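Local coordinates for protein endoglucanase A (Clostridium longisporum, PDB 6Q1I) that hydrolyses internal beta-1,4-glucosidic linkages in glucans such as barley beta-glucan, lichenan and carboxymethylcellulose, also cleaves xylan, and prefers longer cellooligosaccharides, at residues Ile35-Phe47 and Glu80-Trp92. Residues are numbered along the deposited sequence; the frame is centred on the assembly and turned at random. Where two conformers were deposited one is given.
Sequences ITNLSYNTSPISF and EHLDGNNKLNEEW
Glu80 meets 35-47 through backbone and side chain: its carbonyl O receives a CA-H...O contact from Tyr40 CA (3.3 Å), while its side chain, kinked about the CB-CG bond, runs past Ile35 O and brings OE2 against the methyl of Thr36. That carboxylate is salt-bridged to Lys34, and a water joins OE1 to Ile35 N. His81 turns its edge to the Phe47 ring in an edge-to-face pair, centroids 4.2 Å apart and planes at 59°. Its CE1 stands over the centre of one Phe47 face, and Leu38 CD1 covers the opposite one, clamping the phenyl. A second water, 2.7 Å from His81 ND1, donates to Tyr40 O. Asp83 lays CB over the Tyr40 face, 3.6 Å from the ring centroid and 17° off the normal, a CH-pi contact. Its OD1 serves its own loop, accepting from Asn85 N, an Asx turn, and from Lys87 N on opposite faces of the carboxylate. Asn89 divides its amide: ND2 gives a weak bond to Asn41 OD1 (3.0 Å, 131°), whereas OD1 caps helix 90-105 by accepting from Trp92 N (3.0 Å). Glu91 O packs on Pro44 CG (3.4 Å), a van der Waals contact. Trp92 receives Pro44 CB at CE3 (3.6 Å), CZ3 also touches Phe47 CB, and His81 NE2 lies over the indole face, giving a Phe47-His81-Trp92 aromatic cluster. The contact thus ties two neighbouring beta-to-alpha connections, following strands 23-27 and 71-74 and each running into an N-capped helix (Ser43, Asn89), in the (beta/alpha)8 TIM barrel of this family 5 catalytic domain.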
loop_
_atom_site.group_PDB
_atom_site.type_symbol
_atom_site.label_atom_id
_atom_site.label_comp_id
_atom_site.label_asym_id
_atom_site.label_seq_id
_atom_site.Cartn_x
_atom_site.Cartn_y
_atom_site.Cartn_z
ATOM N N ILE A 35 1.418 16.407 -6.306
ATOM C CA ILE A 35 1.115 17.699 -6.904
ATOM C C ILE A 35 2.352 18.564 -6.735
ATOM O O ILE A 35 2.682 18.985 -5.619
ATOM C CB ILE A 35 -0.113 18.358 -6.259
ATOM C CG1 ILE A 35 -1.256 17.354 -6.087
ATOM C CG2 ILE A 35 -0.557 19.560 -7.095
ATOM C CD1 ILE A 35 -1.740 16.715 -7.360
ATOM N N THR A 36 3.037 18.830 -7.839
ATOM C CA THR A 36 4.349 19.457 -7.798
ATOM C C THR A 36 4.337 20.904 -8.288
ATOM O O THR A 36 5.408 21.479 -8.507
ATOM C CB THR A 36 5.336 18.622 -8.615
ATOM O OG1 THR A 36 4.897 18.590 -9.977
ATOM C CG2 THR A 36 5.419 17.202 -8.066
ATOM N N ASN A 37 3.161 21.511 -8.472
ATOM C CA ASN A 37 3.056 22.897 -8.916
ATOM C C ASN A 37 2.532 23.819 -7.821
ATOM O O ASN A 37 2.100 24.937 -8.117
ATOM C CB ASN A 37 2.168 23.017 -10.159
ATOM C CG ASN A 37 0.738 22.628 -9.889
ATOM O OD1 ASN A 37 0.470 21.776 -9.059
ATOM N ND2 ASN A 37 -0.192 23.258 -10.594
ATOM N N LEU A 38 2.556 23.375 -6.566
ATOM C CA LEU A 38 2.038 24.139 -5.455
ATOM C C LEU A 38 3.217 24.720 -4.652
ATOM O O LEU A 38 4.110 25.295 -5.286
ATOM C CB LEU A 38 1.064 23.275 -4.645
ATOM C CG LEU A 38 -0.146 22.788 -5.430
ATOM C CD1 LEU A 38 -1.001 21.864 -4.565
ATOM C CD2 LEU A 38 -0.966 23.967 -5.933
ATOM N N SER A 39 3.244 24.616 -3.333
ATOM C CA SER A 39 4.365 24.997 -2.488
ATOM C C SER A 39 4.201 24.217 -1.191
ATOM O O SER A 39 3.113 23.717 -0.896
ATOM C CB SER A 39 4.359 26.490 -2.170
ATOM O OG SER A 39 3.315 26.773 -1.259
ATOM N N TYR A 40 5.280 24.124 -0.408
ATOM C CA TYR A 40 5.208 23.315 0.807
ATOM C C TYR A 40 4.266 23.906 1.854
ATOM O O TYR A 40 3.866 23.189 2.777
ATOM C CB TYR A 40 6.598 23.066 1.395
ATOM C CG TYR A 40 7.280 24.296 1.931
ATOM C CD1 TYR A 40 6.970 24.796 3.190
ATOM C CD2 TYR A 40 8.257 24.938 1.192
ATOM C CE1 TYR A 40 7.600 25.919 3.681
ATOM C CE2 TYR A 40 8.893 26.050 1.678
ATOM C CZ TYR A 40 8.562 26.538 2.920
ATOM O OH TYR A 40 9.199 27.655 3.396
ATOM N N ASN A 41 3.897 25.180 1.732
ATOM C CA ASN A 41 3.001 25.839 2.672
ATOM C C ASN A 41 1.573 25.932 2.160
ATOM O O ASN A 41 0.725 26.517 2.835
ATOM C CB ASN A 41 3.509 27.251 2.992
ATOM C CG ASN A 41 4.475 27.279 4.159
ATOM O OD1 ASN A 41 4.635 26.295 4.885
ATOM N ND2 ASN A 41 5.116 28.421 4.355
ATOM N N THR A 42 1.293 25.388 0.983
ATOM C CA THR A 42 -0.054 25.430 0.436
ATOM C C THR A 42 -0.960 24.508 1.249
ATOM O O THR A 42 -0.514 23.506 1.815
ATOM C CB THR A 42 0.003 25.019 -1.039
ATOM O OG1 THR A 42 0.767 25.985 -1.777
ATOM C CG2 THR A 42 -1.370 24.912 -1.654
ATOM N N SER A 43 -2.243 24.866 1.308
ATOM C CA SER A 43 -3.238 24.101 2.047
ATOM C C SER A 43 -3.173 22.617 1.698
ATOM O O SER A 43 -3.064 22.261 0.517
ATOM C CB SER A 43 -4.638 24.590 1.666
ATOM O OG SER A 43 -5.634 23.656 2.062
ATOM N N PRO A 44 -3.340 21.727 2.682
ATOM C CA PRO A 44 -3.390 20.290 2.369
ATOM C C PRO A 44 -4.456 19.930 1.357
ATOM O O PRO A 44 -4.289 18.959 0.608
ATOM C CB PRO A 44 -3.670 19.648 3.737
ATOM C CG PRO A 44 -3.081 20.614 4.721
ATOM C CD PRO A 44 -3.345 21.980 4.134
ATOM N N ILE A 45 -5.561 20.672 1.324
ATOM C CA ILE A 45 -6.690 20.273 0.493
ATOM C C ILE A 45 -6.352 20.426 -0.982
ATOM O O ILE A 45 -6.890 19.706 -1.829
ATOM C CB ILE A 45 -7.953 21.060 0.893
ATOM C CG1 ILE A 45 -8.143 21.006 2.412
ATOM C CG2 ILE A 45 -9.155 20.517 0.154
ATOM C CD1 ILE A 45 -8.149 19.588 2.988
ATOM N N SER A 46 -5.461 21.363 -1.313
ATOM C CA SER A 46 -5.020 21.521 -2.694
ATOM C C SER A 46 -4.324 20.268 -3.203
ATOM O O SER A 46 -4.386 19.961 -4.398
ATOM C CB SER A 46 -4.059 22.702 -2.795
ATOM O OG SER A 46 -4.666 23.884 -2.318
ATOM N N PHE A 47 -3.625 19.557 -2.323
ATOM C CA PHE A 47 -2.983 18.297 -2.690
ATOM C C PHE A 47 -3.996 17.154 -2.699
ATOM O O PHE A 47 -4.090 16.402 -3.674
ATOM C CB PHE A 47 -1.872 17.995 -1.686
ATOM C CG PHE A 47 -0.739 18.990 -1.699
ATOM C CD1 PHE A 47 0.420 18.725 -2.419
ATOM C CD2 PHE A 47 -0.816 20.170 -0.974
ATOM C CE1 PHE A 47 1.470 19.622 -2.422
ATOM C CE2 PHE A 47 0.234 21.064 -0.970
ATOM C CZ PHE A 47 1.379 20.789 -1.700
ATOM N N GLU A 80 6.655 16.898 -1.078
ATOM C CA GLU A 80 6.214 18.245 -1.428
ATOM C C GLU A 80 5.844 19.077 -0.211
ATOM O O GLU A 80 5.577 20.274 -0.358
ATOM C CB GLU A 80 5.016 18.151 -2.376
ATOM C CG GLU A 80 5.354 17.746 -3.806
ATOM C CD GLU A 80 5.697 16.275 -3.987
ATOM O OE1 GLU A 80 5.274 15.430 -3.165
ATOM O OE2 GLU A 80 6.366 15.963 -4.992
ATOM N N HIS A 81 5.798 18.467 0.972
ATOM C CA HIS A 81 5.396 19.127 2.206
ATOM C C HIS A 81 6.578 19.423 3.110
ATOM O O HIS A 81 6.380 19.900 4.229
ATOM C CB HIS A 81 4.340 18.270 2.911
ATOM C CG HIS A 81 3.206 17.914 2.011
ATOM N ND1 HIS A 81 2.254 18.832 1.632
ATOM C CD2 HIS A 81 2.921 16.776 1.338
ATOM C CE1 HIS A 81 1.412 18.267 0.788
ATOM N NE2 HIS A 81 1.797 17.020 0.589
ATOM N N LEU A 82 7.795 19.171 2.638
ATOM C CA LEU A 82 9.008 19.475 3.375
ATOM C C LEU A 82 9.544 20.838 2.955
ATOM O O LEU A 82 9.588 21.164 1.764
ATOM C CB LEU A 82 10.066 18.420 3.058
ATOM C CG LEU A 82 9.811 16.983 3.513
ATOM C CD1 LEU A 82 10.773 16.033 2.835
ATOM C CD2 LEU A 82 9.946 16.891 5.022
ATOM N N ASP A 83 9.959 21.632 3.938
ATOM C CA ASP A 83 10.594 22.913 3.650
ATOM C C ASP A 83 12.079 22.692 3.353
ATOM O O ASP A 83 12.553 21.558 3.261
ATOM C CB ASP A 83 10.284 23.938 4.749
ATOM C CG ASP A 83 11.046 23.695 6.058
ATOM O OD1 ASP A 83 11.974 22.858 6.113
ATOM O OD2 ASP A 83 10.699 24.367 7.053
ATOM N N GLY A 84 12.819 23.784 3.168
ATOM C CA GLY A 84 14.220 23.673 2.799
ATOM C C GLY A 84 15.103 23.074 3.871
ATOM O O GLY A 84 16.244 22.700 3.573
ATOM N N ASN A 85 14.608 22.989 5.105
ATOM C CA ASN A 85 15.293 22.319 6.199
ATOM C C ASN A 85 14.757 20.917 6.437
ATOM O O ASN A 85 15.066 20.316 7.466
ATOM C CB ASN A 85 15.160 23.130 7.490
ATOM C CG ASN A 85 15.734 24.521 7.364
ATOM O OD1 ASN A 85 15.088 25.508 7.723
ATOM N ND2 ASN A 85 16.952 24.611 6.850
ATOM N N ASN A 86 13.940 20.397 5.522
ATOM C CA ASN A 86 13.325 19.081 5.669
ATOM C C ASN A 86 12.389 18.999 6.872
ATOM O O ASN A 86 12.197 17.922 7.435
ATOM C CB ASN A 86 14.364 17.958 5.693
ATOM C CG ASN A 86 14.982 17.718 4.332
ATOM O OD1 ASN A 86 14.325 17.871 3.301
ATOM N ND2 ASN A 86 16.248 17.325 4.320
ATOM N N LYS A 87 11.768 20.118 7.252
ATOM C CA LYS A 87 10.714 20.102 8.262
ATOM C C LYS A 87 9.357 19.994 7.570
ATOM O O LYS A 87 9.076 20.733 6.618
ATOM C CB LYS A 87 10.751 21.356 9.141
ATOM C CG LYS A 87 9.730 21.323 10.287
ATOM C CD LYS A 87 9.911 22.460 11.283
ATOM C CE LYS A 87 9.140 23.699 10.873
ATOM N NZ LYS A 87 9.496 24.888 11.718
ATOM N N LEU A 88 8.520 19.078 8.052
ATOM C CA LEU A 88 7.185 18.914 7.491
ATOM C C LEU A 88 6.290 20.080 7.865
ATOM O O LEU A 88 6.297 20.557 9.001
ATOM C CB LEU A 88 6.515 17.650 8.025
ATOM C CG LEU A 88 6.914 16.336 7.362
ATOM C CD1 LEU A 88 6.314 15.152 8.126
ATOM C CD2 LEU A 88 6.489 16.288 5.906
ATOM N N ASN A 89 5.484 20.506 6.907
ATOM C CA ASN A 89 4.446 21.486 7.180
ATOM C C ASN A 89 3.443 20.923 8.181
ATOM O O ASN A 89 2.950 19.802 8.030
ATOM C CB ASN A 89 3.752 21.845 5.877
ATOM C CG ASN A 89 2.609 22.794 6.083
ATOM O OD1 ASN A 89 1.485 22.378 6.328
ATOM N ND2 ASN A 89 2.888 24.084 5.990
ATOM N N GLU A 90 3.118 21.723 9.191
ATOM C CA GLU A 90 2.310 21.223 10.296
ATOM C C GLU A 90 0.850 21.046 9.913
ATOM O O GLU A 90 0.184 20.146 10.434
ATOM C CB GLU A 90 2.424 22.167 11.484
ATOM C CG GLU A 90 3.705 21.952 12.251
ATOM C CD GLU A 90 4.105 23.160 13.047
ATOM O OE1 GLU A 90 3.219 23.983 13.335
ATOM O OE2 GLU A 90 5.305 23.290 13.371
ATOM N N GLU A 91 0.328 21.889 9.024
ATOM C CA GLU A 91 -1.040 21.696 8.562
ATOM C C GLU A 91 -1.184 20.392 7.784
ATOM O O GLU A 91 -2.211 19.710 7.891
ATOM C CB GLU A 91 -1.497 22.899 7.746
ATOM C CG GLU A 91 -1.801 24.130 8.601
ATOM C CD GLU A 91 -2.972 23.920 9.578
ATOM O OE1 GLU A 91 -3.993 23.299 9.198
ATOM O OE2 GLU A 91 -2.873 24.384 10.735
ATOM N N TRP A 92 -0.157 20.017 7.005
ATOM C CA TRP A 92 -0.181 18.730 6.319
ATOM C C TRP A 92 -0.267 17.583 7.316
ATOM O O TRP A 92 -1.117 16.694 7.195
ATOM C CB TRP A 92 1.056 18.578 5.432
ATOM C CG TRP A 92 1.071 17.255 4.726
ATOM C CD1 TRP A 92 1.898 16.203 4.971
ATOM C CD2 TRP A 92 0.184 16.835 3.681
ATOM N NE1 TRP A 92 1.587 15.154 4.134
ATOM C CE2 TRP A 92 0.536 15.520 3.334
ATOM C CE3 TRP A 92 -0.874 17.449 3.000
ATOM C CZ2 TRP A 92 -0.131 14.809 2.332
ATOM C CZ3 TRP A 92 -1.539 16.738 2.027
ATOM C CH2 TRP A 92 -1.163 15.437 1.696
HETATM O O HOH W 1 2.374 15.889 -3.461
HETATM O O HOH W 2 2.219 21.163 2.894
HETATM O O HOH W 3 12.143 26.620 3.339
HETATM O O HOH W 4 -0.013 21.950 3.971
#